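Transcriptional repressor (PDB 3KV1) probably represses transcription as a SorC-family regulator, with a putative sugar-binding domain thought to let a carbohydrate ligand influence its binding to DNA. Local coordinates at residues A[51-56]-A[82-87]; A[57-62]-A[149-154]; A[25-30]-A[251-256]; A[39-44]-A[225-230]. All coordinates share one frame; numbering follows the deposited sequence.

Contact 1: A[51-56]-A[82-87]; sequences NNLQEG and ARFVSA
Ala82, just ahead of strand 83-86, receives the side chain of Leu53, the residue at which the chain leaves helix 34-52. This is the helix-to-strand turn of a Rossmann-like alpha/beta domain folding back on the sheet: residues 53-57 lead into strand 58-61, the parallel neighbour of 83-86. The methyl of Ala82 meets the branch point of Leu53, with CB 3.7 Å from Leu53 CG, and both delta methyls come down around it. Beside it, the backbone at Gly56 passes over Ala82, its N 4.3 Å from Ala82 CA. In the conformer described, Arg83 turns away to a salt bridge with Glu116. The next residue, Phe84, adds the second apolar partner of Leu53, and its ring also packs on Cys104 and Leu107 of helix 100-111. Leu53 reaches both partners because its CG stands opposite the backbone N (chi1 177°), which carries the branch over the sheet, where Val59 supports it as well. No hydrogen bond links the two segments, which are held here by apolar packing. The ring is approached at a slant by one methyl, Leu53 CD2, 3.6 Å from Phe84 CZ.

Contact 2: A[57-62]-A[149-154]; sequences MAVAVG and AEFALV
The ring of Phe151 is met at its edge by two groups from the neighbouring segment: Ala58 O, lying in the ring plane, and, just ahead of the strand, the selenium of Met57, a selenomethionine here. They open a parallel ladder between strands 58-61 and 151-158, central in the Rossmann-like sheet. Met57 SE stands 3.9 Å from Phe151 CE1 and 78° off the ring normal, a Met-aromatic contact made edge-on. The second flat group, the carboxylate of Glu150, is approached from above its plane by Ala58 N, which donates to Glu150 OE2 at 2.8 Å. A bend at chi2 (87°) folds the acid back against Met57, so that Met57 CG comes within 3.4 Å of Glu150 OE1. The main chains alternate as donor and acceptor: Phe151 N gives to Ala58 O, Ala60 N to Phe151 O, and Leu153 N to Ala60 O at 2.8 Å. On one face Val59 CG1 wedges between the CB atoms of Phe151 and Leu153, beneath helices 34-52 and 100-111. On the opposite face alanine methyls meet, with Ala60 CB 4.2 Å from the CB of Ala152 and as far from that of Ala149. Past Val61 the chain reaches Gly62, whose N closes the ladder on Leu153 O at 2.9 Å with an almost straight N-H angle of 172°.

Contact 3: A[25-30]-A[251-256]; sequences ALISLD and TSVSCA
Asp30 grips the first turn of helix 253-264 through two bonds to one residue. Its OD1 accepts from Ser254 N at 3.0 Å, using the lone pair on the side of the other oxygen, while OD2 takes the hydroxyl proton of Ser254 OG at 2.8 Å from above the carboxylate plane. With CG beside the backbone N (chi1 -68°), the acid bends from the loop toward the helix. Next to it Ser252 forms the N-cap proper, its OG accepting from Cys255 N at 3.0 Å. Two amides of the first turn are thus held by side chains, one local and one from the far end of the sequence. Behind them runs a short parallel ladder between strands 24-28 and 248-252: Thr251 N donates to Leu26 O, Ser28 N to Thr251 O at 2.9 Å, and Val253 N, already helical, to Ser28 O. In the conformer described, Thr251 OG1 looks away, to Ala228 O. Around the ladder is apolar packing, where Ile27 CG2 crosses Val253 CG2 at 3.7 Å and Ile27 CD1 rests 4.0 Å from Ala256 CB, with Leu16 of helix 10-20 against Ile27 and Ala256. Leu29 CD2 lies alongside Val253 CG2. A negative carboxylate at the amino end of a helix probably gains from the partial positive charge there, so the loop after strand 24-28 would be tied to it, though solvent would temper the effect.

Contact 4: A[39-44]-A[225-230]; sequences KQVAAL and VAMASE
Val41 holds its CG1 opposite the backbone N (chi1 168°), which splits its two methyls between Met227 of strand 223-227 and Ser229 beyond it. Met227, a selenomethionine, runs straight through chi2 and then turns at chi3 (47°), bringing CE against the helix. The two side chains slide past each other in opposite directions, and CE ends 3.5 Å from Val41 CG1. The same methyl lies 4.1 Å from Ala42 CA. In the other direction Val41 CG2 touches Ser229 OG at 3.4 Å. Both Met227 and Ser229 were modelled in two conformers, so these approaches describe one of each and the finer distances are doubtful. The pairing belongs to the alpha/beta layering of the domain: helix 34-52 lies on the sheet face bearing Met227, whose side chain also meets Val70 of helix 65-72 and Leu153 of the adjacent strand. Ser28 of strand 24-28 adjoins Val41 too. The helix presents Val41 inward and Lys39 outward, while Ala42, with its short side chain, faces Ala69 and Val70. Helix and strand are joined here by dispersion and by burial of apolar surface, with the serine hydroxyl meeting only carbon across the contact.

How the contacts relate
All four contacts use one sheet and its layer of helices. Contacts 1 and 2 are centred 7 Å apart and touch through strands 83-86 and 58-61, their segments alternating along the chain. Contacts 3 and 4, centred 8 Å apart, touch where strands 248-252 and 223-227 lie side by side. The two pairs meet where strand 151-158 runs beside 223-227, with contacts 2 and 4 centred 15 Å apart; contacts 1 and 3 are the most distant, at 25 Å. Helix 34-52 serves contacts 1 and 4. In sequence, contact 3 (25-30 with 251-256) spans contact 4, which in turn spans contacts 1 and 2, so residues from both ends of the putative sugar-binding domain complete one continuous fold.

Contact 1: A[51-56]-A[82-87]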
loop_
_atom_site.group_PDB
_atom_site.type_symbol
_atom_site.label_atom_id
_atom_site.label_comp_id
_atom_site.label_asym_id
_atom_site.label_seq_id
_atom_site.Cartn_x
_atom_site.Cartn_y
_atom_site.Cartn_z
ATOM N N ASN A 51 10.490 22.035 -10.468
ATOM C CA ASN A 51 10.259 22.829 -11.674
ATOM C C ASN A 51 9.496 22.089 -12.769
ATOM O O ASN A 51 8.803 22.710 -13.566
ATOM C CB ASN A 51 11.587 23.293 -12.253
ATOM C CG ASN A 51 12.312 24.276 -11.357
ATOM O OD1 ASN A 51 11.702 25.129 -10.735
ATOM N ND2 ASN A 51 13.629 24.167 -11.313
ATOM N N ASN A 52 9.612 20.766 -12.831
ATOM C CA ASN A 52 9.100 20.067 -14.026
ATOM C C ASN A 52 7.845 19.239 -13.852
ATOM O O ASN A 52 7.140 18.963 -14.831
ATOM C CB ASN A 52 10.205 19.200 -14.650
ATOM C CG ASN A 52 11.283 20.038 -15.300
ATOM O OD1 ASN A 52 11.142 20.431 -16.446
ATOM N ND2 ASN A 52 12.344 20.352 -14.555
ATOM N N LEU A 53 7.553 18.840 -12.619
ATOM C CA LEU A 53 6.435 17.927 -12.374
ATOM C C LEU A 53 5.129 18.727 -12.275
ATOM O O LEU A 53 4.848 19.351 -11.264
ATOM C CB LEU A 53 6.705 17.124 -11.086
ATOM C CG LEU A 53 5.607 16.165 -10.653
ATOM C CD1 LEU A 53 5.315 15.151 -11.758
ATOM C CD2 LEU A 53 6.051 15.454 -9.352
ATOM N N GLN A 54 4.320 18.720 -13.331
ATOM C CA GLN A 54 3.103 19.541 -13.331
ATOM C C GLN A 54 1.924 18.847 -12.645
ATOM O O GLN A 54 1.891 17.620 -12.558
ATOM C CB GLN A 54 2.699 19.889 -14.775
ATOM C CG GLN A 54 3.808 20.613 -15.585
ATOM C CD GLN A 54 4.283 21.879 -14.876
ATOM O OE1 GLN A 54 3.520 22.832 -14.720
ATOM N NE2 GLN A 54 5.535 21.884 -14.428
ATOM N N GLU A 55 0.965 19.637 -12.174
ATOM C CA GLU A 55 -0.309 19.089 -11.698
ATOM C C GLU A 55 -0.835 18.099 -12.730
ATOM O O GLU A 55 -0.796 18.362 -13.938
ATOM C CB GLU A 55 -1.330 20.212 -11.491
ATOM C CG GLU A 55 -1.576 21.047 -12.737
ATOM C CD GLU A 55 -2.854 21.866 -12.651
ATOM O OE1 GLU A 55 -3.340 22.089 -11.522
ATOM O OE2 GLU A 55 -3.372 22.283 -13.713
ATOM N N GLY A 56 -1.315 16.949 -12.264
ATOM C CA GLY A 56 -1.882 15.962 -13.167
ATOM C C GLY A 56 -0.886 14.981 -13.785
ATOM O O GLY A 56 -1.282 14.030 -14.469
ATOM N N ALA A 82 0.224 16.213 -8.127
ATOM C CA ALA A 82 0.857 15.187 -8.963
ATOM C C ALA A 82 0.662 13.820 -8.302
ATOM O O ALA A 82 0.299 13.741 -7.124
ATOM C CB ALA A 82 2.326 15.494 -9.135
ATOM N N ARG A 83 0.855 12.748 -9.062
ATOM C CA ARG A 83 0.662 11.415 -8.509
ATOM C C ARG A 83 2.022 10.745 -8.415
ATOM O O ARG A 83 2.913 10.945 -9.275
ATOM C CB ARG A 83 -0.264 10.545 -9.376
ATOM C CG ARG A 83 -1.762 10.661 -9.081
ATOM C CD ARG A 83 -2.542 9.528 -9.761
ATOM N NE ARG A 83 -2.435 9.605 -11.215
ATOM C CZ ARG A 83 -2.401 8.563 -12.041
ATOM N NH1 ARG A 83 -2.472 7.316 -11.581
ATOM N NH2 ARG A 83 -2.302 8.774 -13.348
ATOM N N PHE A 84 2.180 9.957 -7.359
ATOM C CA PHE A 84 3.389 9.162 -7.165
ATOM C C PHE A 84 2.977 7.691 -7.089
ATOM O O PHE A 84 2.240 7.301 -6.172
ATOM C CB PHE A 84 4.102 9.617 -5.886
ATOM C CG PHE A 84 4.607 11.030 -5.976
ATOM C CD1 PHE A 84 3.813 12.085 -5.541
ATOM C CD2 PHE A 84 5.811 11.302 -6.613
ATOM C CE1 PHE A 84 4.282 13.404 -5.658
ATOM C CE2 PHE A 84 6.259 12.595 -6.748
ATOM C CZ PHE A 84 5.473 13.655 -6.270
ATOM N N VAL A 85 3.417 6.901 -8.075
ATOM C CA VAL A 85 2.935 5.537 -8.268
ATOM C C VAL A 85 4.061 4.547 -8.024
ATOM O O VAL A 85 5.141 4.670 -8.631
ATOM C CB VAL A 85 2.430 5.320 -9.711
ATOM C CG1 VAL A 85 1.762 3.952 -9.817
ATOM C CG2 VAL A 85 1.448 6.443 -10.117
ATOM N N SER A 86 3.839 3.568 -7.142
ATOM C CA SER A 86 4.887 2.554 -6.897
ATOM C C SER A 86 5.160 1.732 -8.128
ATOM O O SER A 86 4.221 1.226 -8.766
ATOM C CB SER A 86 4.431 1.609 -5.784
ATOM O OG SER A 86 4.336 2.309 -4.568
ATOM N N ALA A 87 6.443 1.563 -8.465
ATOM C CA ALA A 87 6.832 0.781 -9.633
ATOM C C ALA A 87 7.305 -0.599 -9.244
ATOM O O ALA A 87 7.735 -1.368 -10.097
ATOM C CB ALA A 87 7.974 1.486 -10.411
#

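Contact 2: A[57-62]-A[149-154]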
loop_
_atom_site.group_PDB
_atom_site.type_symbol
_atom_site.label_atom_id
_atom_site.label_comp_id
_atom_site.label_asym_id
_atom_site.label_seq_id
_atom_site.Cartn_x
_atom_site.Cartn_y
_atom_site.Cartn_z
HETATM N N MSE A 57 0.412 15.218 -13.590
HETATM C CA MSE A 57 1.436 14.290 -14.067
HETATM C C MSE A 57 1.743 13.298 -12.958
HETATM O O MSE A 57 1.354 13.492 -11.792
HETATM C CB MSE A 57 2.710 15.028 -14.480
HETATM C CG MSE A 57 2.444 16.013 -15.610
HETATM SE SE MSE A 57 4.121 16.728 -16.305
HETATM C CE MSE A 57 3.393 17.709 -17.813
ATOM N N ALA A 58 2.428 12.247 -13.344
ATOM C CA ALA A 58 2.726 11.138 -12.452
ATOM C C ALA A 58 4.193 10.766 -12.515
ATOM O O ALA A 58 4.859 10.962 -13.547
ATOM C CB ALA A 58 1.890 9.945 -12.846
ATOM N N VAL A 59 4.671 10.182 -11.421
ATOM C CA VAL A 59 6.053 9.671 -11.321
ATOM C C VAL A 59 6.000 8.188 -10.929
ATOM O O VAL A 59 5.313 7.830 -9.934
ATOM C CB VAL A 59 6.879 10.450 -10.225
ATOM C CG1 VAL A 59 8.334 9.989 -10.250
ATOM C CG2 VAL A 59 6.760 11.993 -10.419
ATOM N N ALA A 60 6.650 7.313 -11.716
ATOM C CA ALA A 60 6.814 5.904 -11.357
ATOM C C ALA A 60 8.015 5.853 -10.437
ATOM O O ALA A 60 9.092 6.218 -10.886
ATOM C CB ALA A 60 7.106 5.067 -12.592
ATOM N N VAL A 61 7.856 5.312 -9.225
ATOM C CA VAL A 61 8.871 5.472 -8.184
ATOM C C VAL A 61 9.462 4.105 -7.797
ATOM O O VAL A 61 8.722 3.164 -7.516
ATOM C CB VAL A 61 8.228 6.137 -6.951
ATOM C CG1 VAL A 61 9.214 6.191 -5.762
ATOM C CG2 VAL A 61 7.706 7.579 -7.295
ATOM N N GLY A 62 10.794 3.989 -7.829
ATOM C CA GLY A 62 11.444 2.745 -7.406
ATOM C C GLY A 62 11.804 2.780 -5.930
ATOM O O GLY A 62 11.324 3.616 -5.176
ATOM N N ALA A 149 3.481 6.884 -16.804
ATOM C CA ALA A 149 3.928 8.089 -16.117
ATOM C C ALA A 149 4.842 8.937 -17.000
ATOM O O ALA A 149 5.586 8.423 -17.833
ATOM C CB ALA A 149 4.697 7.708 -14.821
ATOM N N GLU A 150 4.815 10.237 -16.753
ATOM C CA GLU A 150 5.716 11.180 -17.400
ATOM C C GLU A 150 7.173 11.032 -16.907
ATOM O O GLU A 150 8.090 11.295 -17.647
ATOM C CB GLU A 150 5.247 12.623 -17.095
ATOM C CG GLU A 150 3.937 13.078 -17.840
ATOM C CD GLU A 150 2.648 12.729 -17.104
ATOM O OE1 GLU A 150 1.592 13.287 -17.477
ATOM O OE2 GLU A 150 2.673 11.936 -16.133
ATOM N N PHE A 151 7.352 10.686 -15.631
ATOM C CA PHE A 151 8.679 10.553 -15.013
ATOM C C PHE A 151 8.834 9.201 -14.360
ATOM O O PHE A 151 7.837 8.599 -13.971
ATOM C CB PHE A 151 8.859 11.569 -13.873
ATOM C CG PHE A 151 8.702 13.004 -14.312
ATOM C CD1 PHE A 151 7.416 13.584 -14.393
ATOM C CD2 PHE A 151 9.829 13.769 -14.604
ATOM C CE1 PHE A 151 7.260 14.896 -14.803
ATOM C CE2 PHE A 151 9.680 15.105 -15.023
ATOM C CZ PHE A 151 8.386 15.657 -15.107
ATOM N N ALA A 152 10.098 8.774 -14.165
ATOM C CA ALA A 152 10.388 7.674 -13.246
ATOM C C ALA A 152 11.506 8.156 -12.347
ATOM O O ALA A 152 12.381 8.911 -12.792
ATOM C CB ALA A 152 10.810 6.377 -14.014
ATOM N N LEU A 153 11.475 7.766 -11.082
ATOM C CA LEU A 153 12.524 8.172 -10.164
ATOM C C LEU A 153 13.142 6.862 -9.660
ATOM O O LEU A 153 12.507 6.094 -8.945
ATOM C CB LEU A 153 11.879 9.008 -9.053
ATOM C CG LEU A 153 12.798 9.480 -7.947
ATOM C CD1 LEU A 153 13.798 10.492 -8.552
ATOM C CD2 LEU A 153 11.908 10.139 -6.905
ATOM N N VAL A 154 14.355 6.556 -10.106
ATOM C CA VAL A 154 14.914 5.249 -9.775
ATOM C C VAL A 154 16.368 5.364 -9.352
ATOM O O VAL A 154 17.084 6.293 -9.771
ATOM C CB VAL A 154 14.815 4.312 -10.996
ATOM C CG1 VAL A 154 13.351 3.894 -11.265
ATOM C CG2 VAL A 154 15.456 4.985 -12.255
#

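Contact 3: A[25-30]-A[251-256]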
loop_
_atom_site.group_PDB
_atom_site.type_symbol
_atom_site.label_atom_id
_atom_site.label_comp_id
_atom_site.label_asym_id
_atom_site.label_seq_id
_atom_site.Cartn_x
_atom_site.Cartn_y
_atom_site.Cartn_z
ATOM N N ALA A 25 22.039 16.223 -17.113
ATOM C CA ALA A 25 22.897 15.591 -16.132
ATOM C C ALA A 25 22.968 16.571 -14.970
ATOM O O ALA A 25 23.178 17.785 -15.173
ATOM C CB ALA A 25 24.278 15.320 -16.728
ATOM N N LEU A 26 22.690 16.070 -13.777
ATOM C CA LEU A 26 22.685 16.886 -12.562
ATOM C C LEU A 26 23.886 16.394 -11.719
ATOM O O LEU A 26 23.845 15.293 -11.164
ATOM C CB LEU A 26 21.376 16.642 -11.802
ATOM C CG LEU A 26 20.110 16.873 -12.673
ATOM C CD1 LEU A 26 18.856 16.587 -11.851
ATOM C CD2 LEU A 26 20.113 18.326 -13.127
ATOM N N ILE A 27 24.931 17.214 -11.599
ATOM C CA ILE A 27 26.162 16.748 -10.961
ATOM C C ILE A 27 26.447 17.485 -9.661
ATOM O O ILE A 27 26.536 18.719 -9.625
ATOM C CB ILE A 27 27.360 16.917 -11.931
ATOM C CG1 ILE A 27 27.139 16.088 -13.187
ATOM C CG2 ILE A 27 28.689 16.550 -11.254
ATOM C CD1 ILE A 27 26.903 14.620 -12.909
ATOM N N SER A 28 26.596 16.719 -8.586
ATOM C CA SER A 28 26.858 17.290 -7.269
ATOM C C SER A 28 28.348 17.162 -6.928
ATOM O O SER A 28 29.032 16.209 -7.343
ATOM C CB SER A 28 25.977 16.597 -6.203
ATOM O OG SER A 28 26.367 15.248 -6.023
ATOM N N LEU A 29 28.861 18.129 -6.176
ATOM C CA LEU A 29 30.258 18.079 -5.761
ATOM C C LEU A 29 30.485 16.863 -4.867
ATOM O O LEU A 29 29.577 16.409 -4.164
ATOM C CB LEU A 29 30.639 19.355 -5.016
ATOM C CG LEU A 29 30.529 20.609 -5.892
ATOM C CD1 LEU A 29 30.814 21.843 -5.076
ATOM C CD2 LEU A 29 31.490 20.503 -7.082
ATOM N N ASP A 30 31.704 16.331 -4.884
ATOM C CA ASP A 30 32.027 15.195 -4.030
ATOM C C ASP A 30 31.880 15.512 -2.545
ATOM O O ASP A 30 32.316 16.577 -2.071
ATOM C CB ASP A 30 33.462 14.696 -4.314
ATOM C CG ASP A 30 33.607 14.069 -5.699
ATOM O OD1 ASP A 30 32.610 13.522 -6.243
ATOM O OD2 ASP A 30 34.737 14.108 -6.243
ATOM N N THR A 251 24.216 12.481 -10.190
ATOM C CA THR A 251 25.329 11.734 -9.622
ATOM C C THR A 251 26.409 12.722 -9.178
ATOM O O THR A 251 26.192 13.933 -9.188
ATOM C CB THR A 251 25.884 10.650 -10.632
ATOM O OG1 THR A 251 26.781 9.747 -9.964
ATOM C CG2 THR A 251 26.639 11.306 -11.824
ATOM N N SER A 252 27.555 12.207 -8.748
ATOM C CA SER A 252 28.621 13.043 -8.175
ATOM C C SER A 252 29.680 13.408 -9.243
ATOM O O SER A 252 29.725 12.776 -10.295
ATOM C CB SER A 252 29.359 12.272 -7.078
ATOM O OG SER A 252 30.116 11.203 -7.644
ATOM N N VAL A 253 30.545 14.383 -8.949
ATOM C CA VAL A 253 31.640 14.716 -9.850
ATOM C C VAL A 253 32.506 13.478 -10.139
ATOM O O VAL A 253 32.824 13.171 -11.296
ATOM C CB VAL A 253 32.536 15.857 -9.277
ATOM C CG1 VAL A 253 33.855 15.977 -10.059
ATOM C CG2 VAL A 253 31.775 17.202 -9.309
ATOM N N SER A 254 32.912 12.766 -9.095
ATOM C CA SER A 254 33.761 11.573 -9.325
ATOM C C SER A 254 33.089 10.509 -10.195
ATOM O O SER A 254 33.772 9.881 -11.044
ATOM C CB SER A 254 34.228 10.947 -8.009
ATOM O OG SER A 254 35.284 11.701 -7.494
ATOM N N CYS A 255 31.791 10.257 -9.982
ATOM C CA CYS A 255 31.088 9.310 -10.866
ATOM C C CYS A 255 31.112 9.806 -12.305
ATOM O O CYS A 255 31.334 9.021 -13.238
ATOM C CB CYS A 255 29.632 9.065 -10.468
ATOM S SG CYS A 255 29.444 8.105 -8.955
ATOM N N ALA A 256 30.867 11.101 -12.491
ATOM C CA ALA A 256 30.849 11.671 -13.838
ATOM C C ALA A 256 32.202 11.480 -14.521
ATOM O O ALA A 256 32.267 11.092 -15.693
ATOM C CB ALA A 256 30.489 13.152 -13.799
#

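Contact 4: A[39-44]-A[225-230]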
loop_
_atom_site.group_PDB
_atom_site.type_symbol
_atom_site.label_atom_id
_atom_site.label_comp_id
_atom_site.label_asym_id
_atom_site.label_seq_id
_atom_site.Cartn_x
_atom_site.Cartn_y
_atom_site.Cartn_z
ATOM N N LYS A 39 22.411 12.885 -0.180
ATOM C CA LYS A 39 21.643 14.075 0.145
ATOM C C LYS A 39 21.853 15.146 -0.897
ATOM O O LYS A 39 20.911 15.853 -1.258
ATOM C CB LYS A 39 22.070 14.638 1.480
ATOM C CG LYS A 39 21.519 13.834 2.642
ATOM C CD LYS A 39 22.053 14.420 3.957
ATOM C CE LYS A 39 21.279 13.897 5.162
ATOM N NZ LYS A 39 21.770 14.577 6.404
ATOM N N GLN A 40 23.100 15.304 -1.353
ATOM C CA GLN A 40 23.376 16.404 -2.273
ATOM C C GLN A 40 22.841 16.092 -3.673
ATOM O O GLN A 40 22.393 16.996 -4.376
ATOM C CB GLN A 40 24.873 16.747 -2.308
ATOM C CG GLN A 40 25.356 17.353 -1.034
ATOM C CD GLN A 40 24.648 18.649 -0.754
ATOM O OE1 GLN A 40 24.536 19.495 -1.637
ATOM N NE2 GLN A 40 24.134 18.800 0.464
ATOM N N VAL A 41 22.935 14.828 -4.076
ATOM C CA VAL A 41 22.336 14.372 -5.338
ATOM C C VAL A 41 20.812 14.551 -5.251
ATOM O O VAL A 41 20.162 15.029 -6.179
ATOM C CB VAL A 41 22.676 12.884 -5.580
ATOM C CG1 VAL A 41 21.835 12.301 -6.705
ATOM C CG2 VAL A 41 24.171 12.755 -5.910
ATOM N N ALA A 42 20.257 14.177 -4.113
ATOM C CA ALA A 42 18.809 14.293 -3.933
ATOM C C ALA A 42 18.358 15.758 -3.981
ATOM O O ALA A 42 17.232 16.051 -4.436
ATOM C CB ALA A 42 18.361 13.621 -2.648
ATOM N N ALA A 43 19.232 16.692 -3.588
ATOM C CA ALA A 43 18.858 18.110 -3.636
ATOM C C ALA A 43 18.640 18.575 -5.071
ATOM O O ALA A 43 17.723 19.351 -5.371
ATOM C CB ALA A 43 19.932 18.996 -2.953
ATOM N N LEU A 44 19.476 18.089 -5.972
ATOM C CA LEU A 44 19.390 18.543 -7.342
ATOM C C LEU A 44 18.154 17.906 -7.963
ATOM O O LEU A 44 17.454 18.542 -8.752
ATOM C CB LEU A 44 20.633 18.080 -8.110
ATOM C CG LEU A 44 21.948 18.690 -7.582
ATOM C CD1 LEU A 44 23.104 18.137 -8.422
ATOM C CD2 LEU A 44 21.914 20.220 -7.637
ATOM N N VAL A 225 14.582 9.466 -14.432
ATOM C CA VAL A 225 15.595 10.147 -13.644
ATOM C C VAL A 225 16.281 9.079 -12.800
ATOM O O VAL A 225 15.640 8.455 -11.941
ATOM C CB VAL A 225 14.944 11.121 -12.654
ATOM C CG1 VAL A 225 16.050 11.762 -11.763
ATOM C CG2 VAL A 225 14.092 12.182 -13.398
ATOM N N ALA A 226 17.570 8.890 -13.030
ATOM C CA ALA A 226 18.295 7.797 -12.376
ATOM C C ALA A 226 19.386 8.403 -11.502
ATOM O O ALA A 226 20.113 9.332 -11.899
ATOM C CB ALA A 226 18.890 6.839 -13.406
HETATM N N MSE A 227 19.567 7.796 -10.339
HETATM C CA MSE A 227 20.362 8.400 -9.301
HETATM C C MSE A 227 21.389 7.413 -8.721
HETATM O O MSE A 227 21.025 6.318 -8.313
HETATM C CB MSE A 227 19.394 8.873 -8.214
HETATM C CG MSE A 227 18.189 9.680 -8.743
HETATM SE SE MSE A 227 17.137 10.097 -7.151
HETATM C CE MSE A 227 18.736 10.735 -6.033
ATOM N N ALA A 228 22.665 7.799 -8.670
ATOM C CA ALA A 228 23.655 6.979 -7.959
ATOM C C ALA A 228 24.711 7.900 -7.375
ATOM O O ALA A 228 25.069 8.887 -7.989
ATOM C CB ALA A 228 24.301 5.990 -8.896
ATOM N N SER A 229 25.256 7.568 -6.213
ATOM C CA SER A 229 26.216 8.484 -5.593
ATOM C C SER A 229 27.633 7.941 -5.480
ATOM O O SER A 229 28.588 8.694 -5.277
ATOM C CB SER A 229 25.739 8.893 -4.198
ATOM O OG SER A 229 24.690 9.825 -4.293
ATOM N N GLU A 230 27.765 6.631 -5.569
ATOM C CA GLU A 230 29.024 5.985 -5.199
ATOM C C GLU A 230 29.891 5.661 -6.399
ATOM O O GLU A 230 29.534 4.810 -7.211
ATOM C CB GLU A 230 28.727 4.721 -4.403
ATOM C CG GLU A 230 28.060 4.984 -3.068
ATOM C CD GLU A 230 27.305 3.770 -2.531
ATOM O OE1 GLU A 230 27.853 3.040 -1.678
ATOM O OE2 GLU A 230 26.153 3.552 -2.959
#